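Local coordinates for protein chloroplastic group IIB intron splicing facilitator CRS2, chloroplastic (Zea mays, PDB 1RYB) that is required to splice group IIB introns in chloroplasts, in complex with CAF1 or CAF2, and has no peptidyl-tRNA hydrolase activity despite belonging to that family, at residues S58-L62 with V74-S79. Sequence-based numbering, arbitrary orientation.
Sequences SKSLL and VVKPQS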
# COMPACT_ATOMS: atom_id res chain seq x y z
N SER A 58 14.06 9.70 3.71
CA SER A 58 14.01 9.08 2.36
C SER A 58 12.71 9.39 1.55
O SER A 58 12.01 8.47 1.07
CB SER A 58 14.13 7.55 2.48
OG SER A 58 14.32 6.98 1.18
N LYS A 59 12.39 10.67 1.46
CA LYS A 59 11.21 11.17 0.70
C LYS A 59 9.93 10.61 1.21
O LYS A 59 8.98 10.58 0.45
CB LYS A 59 11.32 10.67 -0.74
CG LYS A 59 12.60 11.11 -1.47
CD LYS A 59 12.61 10.65 -2.94
CE LYS A 59 13.47 11.53 -3.83
NZ LYS A 59 14.86 11.50 -3.35
N SER A 60 9.86 10.25 2.51
CA SER A 60 8.64 9.66 3.03
C SER A 60 8.28 10.19 4.39
O SER A 60 9.11 10.77 5.06
CB SER A 60 8.91 8.15 3.26
OG SER A 60 9.27 7.53 2.00
N LEU A 61 7.10 9.86 4.78
CA LEU A 61 6.62 9.94 6.15
C LEU A 61 6.64 8.49 6.61
O LEU A 61 6.20 7.59 5.87
CB LEU A 61 5.15 10.42 6.25
CG LEU A 61 5.03 11.89 6.36
CD1 LEU A 61 3.54 12.25 6.31
CD2 LEU A 61 5.71 12.31 7.68
N LEU A 62 7.16 8.22 7.82
CA LEU A 62 7.09 6.85 8.26
C LEU A 62 6.95 6.83 9.74
O LEU A 62 7.21 7.85 10.41
CB LEU A 62 8.27 5.98 7.79
CG LEU A 62 9.63 6.43 8.29
CD1 LEU A 62 10.04 5.70 9.60
CD2 LEU A 62 10.73 6.17 7.25
N VAL A 74 6.06 1.56 8.96
CA VAL A 74 4.89 1.87 8.14
C VAL A 74 5.22 3.11 7.38
O VAL A 74 5.64 4.02 7.97
CB VAL A 74 3.55 1.96 8.90
CG1 VAL A 74 3.15 0.60 9.47
CG2 VAL A 74 3.62 2.98 9.98
N VAL A 75 5.06 3.12 6.06
CA VAL A 75 5.59 4.20 5.25
C VAL A 75 4.59 4.73 4.20
O VAL A 75 3.90 3.94 3.58
CB VAL A 75 6.73 3.57 4.43
CG1 VAL A 75 7.36 4.54 3.43
CG2 VAL A 75 7.79 2.93 5.28
N LYS A 76 4.57 6.05 4.02
CA LYS A 76 3.81 6.77 2.99
C LYS A 76 4.83 7.62 2.26
O LYS A 76 5.29 8.68 2.78
CB LYS A 76 2.72 7.69 3.57
CG LYS A 76 1.62 6.83 4.26
CD LYS A 76 0.32 7.62 4.52
CE LYS A 76 0.52 8.67 5.58
NZ LYS A 76 -0.71 9.44 5.95
N PRO A 77 5.26 7.18 1.10
CA PRO A 77 6.19 7.99 0.34
C PRO A 77 5.51 9.30 -0.04
O PRO A 77 4.30 9.37 -0.34
CB PRO A 77 6.45 7.20 -0.96
CG PRO A 77 6.05 5.76 -0.62
CD PRO A 77 4.97 5.93 0.44
N GLN A 78 6.28 10.36 0.05
CA GLN A 78 5.83 11.68 -0.30
C GLN A 78 6.60 12.17 -1.54
O GLN A 78 7.00 13.32 -1.60
CB GLN A 78 6.06 12.67 0.87
CG GLN A 78 5.46 12.11 2.18
CD GLN A 78 3.96 12.01 2.15
OE1 GLN A 78 3.37 10.97 2.58
NE2 GLN A 78 3.32 13.11 1.74
N SER A 79 6.79 11.28 -2.48
CA SER A 79 7.59 11.55 -3.67
C SER A 79 6.77 11.80 -4.94
O SER A 79 7.29 12.09 -6.00
CB SER A 79 8.32 10.24 -3.86
OG SER A 79 7.37 9.16 -3.87
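The carbonyl O of K59 takes the backbone N of Q78 at 2.7 Å, tying the turn before one strand to the residue just past the end of the other. Next along, L61 and K76 form a hydrogen-bonded antiparallel pair: L61 N gives to K76 O, and K76 N returns a bond to L61 O, both 2.9 Å. The strands 60-67 and 70-77 make a beta hairpin set between strands 55-57 and 18-22 in the mixed sheet of the peptidyl-tRNA hydrolase fold. P77 suits the non-hydrogen-bonded place opposite S60, where neither residue's N-H is used between the two strands and proline costs the pairing nothing. With OG beside its backbone N (chi1 -60°), S60 reaches back to S58 O at 3.0 Å, approaching from above that carbonyl plane, while the same OG lies 3.8 Å from V75 CG1. With an alanine here, S58 O would probably lose this bond and the turn would be held less firmly. On the face with S60, V75 and P77, L62 CB meets V75 CG2 at 4.0 Å; small S60 packs on A87 and L91 of helix 84-94, apolar L62 on L91. On the face of L61 and K76, Q78 CG lies 3.8 Å from L61 N, and K76 bends at chi3 (-69°) to carry NZ to a salt bridge with D43.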